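Local coordinates for peptidase M16 C-terminal domain-containing protein (Enterococcus faecalis, PDB 3D3Y) that is of unknown function but resembles the peptidase M16 family and is probably able to bind a metal ion, at residues A73-G78 / V110-E115; S48-N53 / K114-A119. One frame throughout, in Å; residues are numbered along the deposited sequence.

Both contacts lie on helix 105-118, on the same side of the chain's centre and about 8 Å apart between their centres, with K114 and E115 in both. Contact 1 joins the middle of that helix to the edge strand 74-82 through a single pair of aromatic rings, and is only partly buried. Contact 2 joins the last turn of the same helix to the end of helix 40-52; its touching residues are all buried, and aliphatic contact is combined there with a water shared by two carbonyls. The two meet directly: E51 of contact 2 takes a probable hydrogen bond from the backbone of I77 in contact 1, at 2.8 Å from N to OE2.

Contact 1 of 2, residues A73-G78 / V110-E115; sequences ASFGIG and VDFLKE
An edge-to-face (T-shaped) pair of phenylalanines, F75 and F112, joins the start of strand 74-82, an outermost strand of the six-stranded mixed sheet, to helix 105-118 packed against that sheet. F112 supplies the edge: its CE2 corner stands over the centre of the F75 ring and lies 3.8 Å from CG of F75. The planes are almost perpendicular, at 88°, and the ring centroids are 5.2 Å apart, so the weakly positive C-H rim of one ring meets the electron-rich face of the other. In both residues the CB bond points toward the other segment, which brings the rings together, and a chi1 near 180° (165° for F75, -178° for F112) turns each ring toward the carbonyl side of its own residue. Two phenylalanine rings, one from each side, thereby bridge backbones whose nearest CA atoms, those of F75 and L113, are 9.7 Å apart. Phenylalanine fits both positions, since it is long enough to span the gap and brings no polar atom into it.

From the neighbouring strand 85-95, I90 touches F75 and M92 touches both F112 and L113. L67 of helix 60-69 meets both rings, while L70 in the following loop packs on F112. The ring pair thus sits where an edge strand, its neighbouring strand and two helices converge.

Contact 2 of 2, residues S48-N53 / K114-A119; sequences SLMETN and KEIIFA
M50 and I116 pack reciprocally, the side chain of each lying beside the backbone carbonyl oxygen of the other. M50, present as selenomethionine, extends from the last turns of helix 40-52 and bends at its end, with chi3 at 57°, turning its methyl toward helix 105-118. There CE comes within 3.3 Å of I116 O and 3.8 Å of I117 CA, so its closest approaches are to backbone atoms. In return, I116 puts both branches near the carbonyl of M50: CG2, anti to the backbone N of I116, is 3.7 Å from M50 O, and CD1 is 3.9 Å from that same oxygen. The two side chains meet more loosely, with CE of M50 4.2 Å from CG2 of I116.

A water between the helices links the two carbonyls, donating to M50 O at 3.0 Å and to I116 O at 2.8 Å. Both oxygens belong to the last turn of their helices, where the residue four places on lies beyond the helix end, and the water gives each a hydrogen-bond donor. The flexible, unbranched chain of M50 passes to one side of this bridge, whereas the branched isoleucine sets CG2 and CD1 close to the water. I77 of strand 74-82 touches both side chains, and Y192 of helix 185-198 packs on M50 while its hydroxyl bonds to I117 O. Helices packed on one another and on a sheet strand are consistent with the layered alpha/beta fold of M16-type domains; the water is a local detail of this pair of helix ends.

Contact 1 of 2, residues A73-G78 / V110-E115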
loop_
_atom_site.group_PDB
_atom_site.type_symbol
_atom_site.label_atom_id
_atom_site.label_comp_id
_atom_site.label_asym_id
_atom_site.label_seq_id
_atom_site.Cartn_x
_atom_site.Cartn_y
_atom_site.Cartn_z
ATOM N N ALA A 73 18.217 -0.052 -17.778
ATOM C CA ALA A 73 16.955 -0.473 -17.169
ATOM C C ALA A 73 16.837 0.011 -15.732
ATOM O O ALA A 73 17.841 0.124 -15.053
ATOM C CB ALA A 73 16.862 -2.016 -17.198
ATOM N N SER A 74 15.613 0.297 -15.272
ATOM C CA SER A 74 15.345 0.528 -13.864
ATOM C C SER A 74 14.818 -0.787 -13.299
ATOM O O SER A 74 14.047 -1.521 -13.976
ATOM C CB SER A 74 14.269 1.588 -13.668
ATOM O OG SER A 74 14.781 2.858 -14.039
ATOM N N PHE A 75 15.212 -1.062 -12.066
ATOM C CA PHE A 75 14.862 -2.303 -11.379
ATOM C C PHE A 75 14.661 -2.043 -9.891
ATOM O O PHE A 75 15.468 -1.354 -9.252
ATOM C CB PHE A 75 15.966 -3.335 -11.605
ATOM C CG PHE A 75 15.907 -4.526 -10.667
ATOM C CD1 PHE A 75 14.858 -5.423 -10.722
ATOM C CD2 PHE A 75 16.913 -4.727 -9.732
ATOM C CE1 PHE A 75 14.804 -6.537 -9.866
ATOM C CE2 PHE A 75 16.883 -5.829 -8.868
ATOM C CZ PHE A 75 15.826 -6.739 -8.940
ATOM N N GLY A 76 13.595 -2.605 -9.314
ATOM C CA GLY A 76 13.439 -2.478 -7.861
ATOM C C GLY A 76 12.532 -3.557 -7.334
ATOM O O GLY A 76 11.740 -4.141 -8.085
ATOM N N ILE A 77 12.656 -3.839 -6.040
ATOM C CA ILE A 77 11.762 -4.745 -5.333
ATOM C C ILE A 77 11.297 -4.051 -4.042
ATOM O O ILE A 77 12.118 -3.429 -3.310
ATOM C CB ILE A 77 12.451 -6.108 -5.007
ATOM C CG1 ILE A 77 13.150 -6.699 -6.244
ATOM C CG2 ILE A 77 11.437 -7.137 -4.455
ATOM C CD1 ILE A 77 13.794 -8.128 -5.969
ATOM N N GLY A 78 9.996 -4.141 -3.766
ATOM C CA GLY A 78 9.473 -3.679 -2.463
ATOM C C GLY A 78 8.232 -4.489 -2.060
ATOM O O GLY A 78 7.889 -5.462 -2.708
ATOM N N VAL A 110 13.631 -10.697 -19.360
ATOM C CA VAL A 110 13.118 -11.928 -18.734
ATOM C C VAL A 110 14.259 -12.780 -18.197
ATOM O O VAL A 110 14.148 -13.360 -17.138
ATOM C CB VAL A 110 12.240 -12.755 -19.688
ATOM C CG1 VAL A 110 11.827 -14.089 -19.067
ATOM C CG2 VAL A 110 11.000 -11.965 -20.084
ATOM N N ASP A 111 15.363 -12.857 -18.923
ATOM C CA ASP A 111 16.534 -13.561 -18.410
ATOM C C ASP A 111 16.994 -12.922 -17.098
ATOM O O ASP A 111 17.340 -13.618 -16.149
ATOM C CB ASP A 111 17.674 -13.580 -19.447
ATOM C CG ASP A 111 18.935 -14.294 -18.932
ATOM O OD1 ASP A 111 18.919 -15.538 -18.880
ATOM O OD2 ASP A 111 19.943 -13.622 -18.598
ATOM N N PHE A 112 16.994 -11.595 -17.039
ATOM C CA PHE A 112 17.424 -10.914 -15.802
ATOM C C PHE A 112 16.489 -11.219 -14.635
ATOM O O PHE A 112 16.942 -11.518 -13.512
ATOM C CB PHE A 112 17.489 -9.404 -16.008
ATOM C CG PHE A 112 17.964 -8.657 -14.792
ATOM C CD1 PHE A 112 19.307 -8.680 -14.438
ATOM C CD2 PHE A 112 17.065 -7.941 -14.011
ATOM C CE1 PHE A 112 19.761 -7.970 -13.301
ATOM C CE2 PHE A 112 17.505 -7.210 -12.884
ATOM C CZ PHE A 112 18.855 -7.232 -12.531
ATOM N N LEU A 113 15.188 -11.148 -14.890
ATOM C CA LEU A 113 14.211 -11.614 -13.912
ATOM C C LEU A 113 14.454 -13.058 -13.468
ATOM O O LEU A 113 14.324 -13.390 -12.276
ATOM C CB LEU A 113 12.781 -11.445 -14.420
ATOM C CG LEU A 113 12.301 -10.016 -14.709
ATOM C CD1 LEU A 113 10.992 -10.122 -15.433
ATOM C CD2 LEU A 113 12.184 -9.233 -13.389
ATOM N N LYS A 114 14.777 -13.943 -14.415
ATOM C CA LYS A 114 14.995 -15.333 -14.047
ATOM C C LYS A 114 16.156 -15.435 -13.045
ATOM O O LYS A 114 16.111 -16.267 -12.089
ATOM C CB LYS A 114 15.282 -16.181 -15.296
ATOM C CG LYS A 114 15.385 -17.657 -15.024
ATOM C CD LYS A 114 15.678 -18.439 -16.295
ATOM C CE LYS A 114 15.509 -19.933 -16.013
ATOM N NZ LYS A 114 16.102 -20.825 -17.065
ATOM N N GLU A 115 17.206 -14.636 -13.300
ATOM C CA GLU A 115 18.387 -14.575 -12.422
ATOM C C GLU A 115 17.994 -14.098 -11.038
ATOM O O GLU A 115 18.286 -14.768 -10.012
ATOM C CB GLU A 115 19.489 -13.681 -13.018
ATOM C CG GLU A 115 20.248 -14.308 -14.236
ATOM C CD GLU A 115 21.108 -15.540 -13.850
ATOM O OE1 GLU A 115 21.533 -15.671 -12.671
ATOM O OE2 GLU A 115 21.349 -16.395 -14.736
#

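Contact 2 of 2, residues S48-N53 / K114-A119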
loop_
_atom_site.group_PDB
_atom_site.type_symbol
_atom_site.label_atom_id
_atom_site.label_comp_id
_atom_site.label_asym_id
_atom_site.label_seq_id
_atom_site.Cartn_x
_atom_site.Cartn_y
_atom_site.Cartn_z
ATOM N N SER A 48 14.707 -6.639 0.124
ATOM C CA SER A 48 16.019 -5.985 0.075
ATOM C C SER A 48 17.119 -6.950 -0.373
ATOM O O SER A 48 17.994 -6.574 -1.125
ATOM C CB SER A 48 16.419 -5.424 1.428
ATOM O OG SER A 48 15.707 -4.233 1.665
ATOM N N LEU A 49 17.036 -8.200 0.057
ATOM C CA LEU A 49 18.080 -9.168 -0.254
ATOM C C LEU A 49 18.087 -9.471 -1.738
ATOM O O LEU A 49 19.180 -9.503 -2.360
ATOM C CB LEU A 49 17.913 -10.450 0.565
ATOM C CG LEU A 49 18.087 -10.340 2.088
ATOM C CD1 LEU A 49 17.575 -11.582 2.825
ATOM C CD2 LEU A 49 19.569 -10.102 2.487
HETATM N N MSE A 50 16.899 -9.660 -2.316
HETATM C CA MSE A 50 16.828 -10.088 -3.713
HETATM C C MSE A 50 17.131 -8.952 -4.688
HETATM O O MSE A 50 17.486 -9.196 -5.845
HETATM C CB MSE A 50 15.479 -10.732 -4.002
HETATM C CG MSE A 50 15.334 -12.042 -3.200
HETATM SE SE MSE A 50 13.612 -12.832 -3.586
HETATM C CE MSE A 50 13.742 -12.997 -5.528
ATOM N N GLU A 51 17.027 -7.714 -4.207
ATOM C CA GLU A 51 17.277 -6.525 -5.025
ATOM C C GLU A 51 18.764 -6.150 -5.098
ATOM O O GLU A 51 19.236 -5.671 -6.136
ATOM C CB GLU A 51 16.494 -5.349 -4.412
ATOM C CG GLU A 51 16.619 -4.041 -5.131
ATOM C CD GLU A 51 15.884 -2.926 -4.375
ATOM O OE1 GLU A 51 16.339 -2.566 -3.272
ATOM O OE2 GLU A 51 14.844 -2.448 -4.861
ATOM N N THR A 52 19.486 -6.336 -3.989
ATOM C CA THR A 52 20.827 -5.776 -3.835
ATOM C C THR A 52 21.874 -6.515 -4.680
ATOM O O THR A 52 22.781 -5.888 -5.239
ATOM C CB THR A 52 21.223 -5.705 -2.356
ATOM O OG1 THR A 52 22.506 -5.074 -2.216
ATOM C CG2 THR A 52 21.267 -7.091 -1.704
ATOM N N ASN A 53 21.736 -7.845 -4.750
ATOM C CA ASN A 53 22.615 -8.698 -5.551
ATOM C C ASN A 53 21.966 -10.059 -5.733
ATOM O O ASN A 53 20.929 -10.347 -5.106
ATOM C CB ASN A 53 24.059 -8.772 -4.977
ATOM C CG ASN A 53 24.131 -9.386 -3.582
ATOM O OD1 ASN A 53 23.539 -10.433 -3.333
ATOM N ND2 ASN A 53 24.902 -8.740 -2.665
ATOM N N LYS A 114 14.777 -13.943 -14.415
ATOM C CA LYS A 114 14.995 -15.333 -14.047
ATOM C C LYS A 114 16.156 -15.435 -13.045
ATOM O O LYS A 114 16.111 -16.267 -12.089
ATOM C CB LYS A 114 15.282 -16.181 -15.296
ATOM C CG LYS A 114 15.385 -17.657 -15.024
ATOM C CD LYS A 114 15.678 -18.439 -16.295
ATOM C CE LYS A 114 15.509 -19.933 -16.013
ATOM N NZ LYS A 114 16.102 -20.825 -17.065
ATOM N N GLU A 115 17.206 -14.636 -13.300
ATOM C CA GLU A 115 18.387 -14.575 -12.422
ATOM C C GLU A 115 17.994 -14.098 -11.038
ATOM O O GLU A 115 18.286 -14.768 -10.012
ATOM C CB GLU A 115 19.489 -13.681 -13.018
ATOM C CG GLU A 115 20.248 -14.308 -14.236
ATOM C CD GLU A 115 21.108 -15.540 -13.850
ATOM O OE1 GLU A 115 21.533 -15.671 -12.671
ATOM O OE2 GLU A 115 21.349 -16.395 -14.736
ATOM N N ILE A 116 17.309 -12.960 -10.997
ATOM C CA ILE A 116 16.849 -12.395 -9.714
ATOM C C ILE A 116 15.952 -13.358 -8.903
ATOM O O ILE A 116 16.146 -13.553 -7.702
ATOM C CB ILE A 116 16.128 -11.057 -9.932
ATOM C CG1 ILE A 116 17.123 -10.007 -10.485
ATOM C CG2 ILE A 116 15.412 -10.598 -8.613
ATOM C CD1 ILE A 116 18.409 -9.818 -9.629
ATOM N N ILE A 117 14.982 -13.962 -9.585
ATOM C CA ILE A 117 13.965 -14.769 -8.899
ATOM C C ILE A 117 14.415 -16.179 -8.535
ATOM O O ILE A 117 14.157 -16.652 -7.413
ATOM C CB ILE A 117 12.662 -14.799 -9.714
ATOM C CG1 ILE A 117 12.098 -13.369 -9.815
ATOM C CG2 ILE A 117 11.659 -15.771 -9.099
ATOM C CD1 ILE A 117 10.896 -13.281 -10.769
ATOM N N PHE A 118 15.114 -16.828 -9.462
ATOM C CA PHE A 118 15.501 -18.222 -9.307
ATOM C C PHE A 118 16.968 -18.457 -8.959
ATOM O O PHE A 118 17.363 -19.582 -8.658
ATOM C CB PHE A 118 15.111 -18.973 -10.579
ATOM C CG PHE A 118 13.629 -18.967 -10.837
ATOM C CD1 PHE A 118 12.812 -19.923 -10.246
ATOM C CD2 PHE A 118 13.049 -17.993 -11.654
ATOM C CE1 PHE A 118 11.437 -19.917 -10.467
ATOM C CE2 PHE A 118 11.672 -17.976 -11.879
ATOM C CZ PHE A 118 10.866 -18.945 -11.266
ATOM N N ALA A 119 17.785 -17.411 -9.016
ATOM C CA ALA A 119 19.193 -17.566 -8.650
ATOM C C ALA A 119 19.591 -16.486 -7.661
ATOM O O ALA A 119 20.496 -15.705 -7.929
ATOM C CB ALA A 119 20.132 -17.571 -9.905
HETATM O O HOH W 1 18.044 -12.097 -6.200
#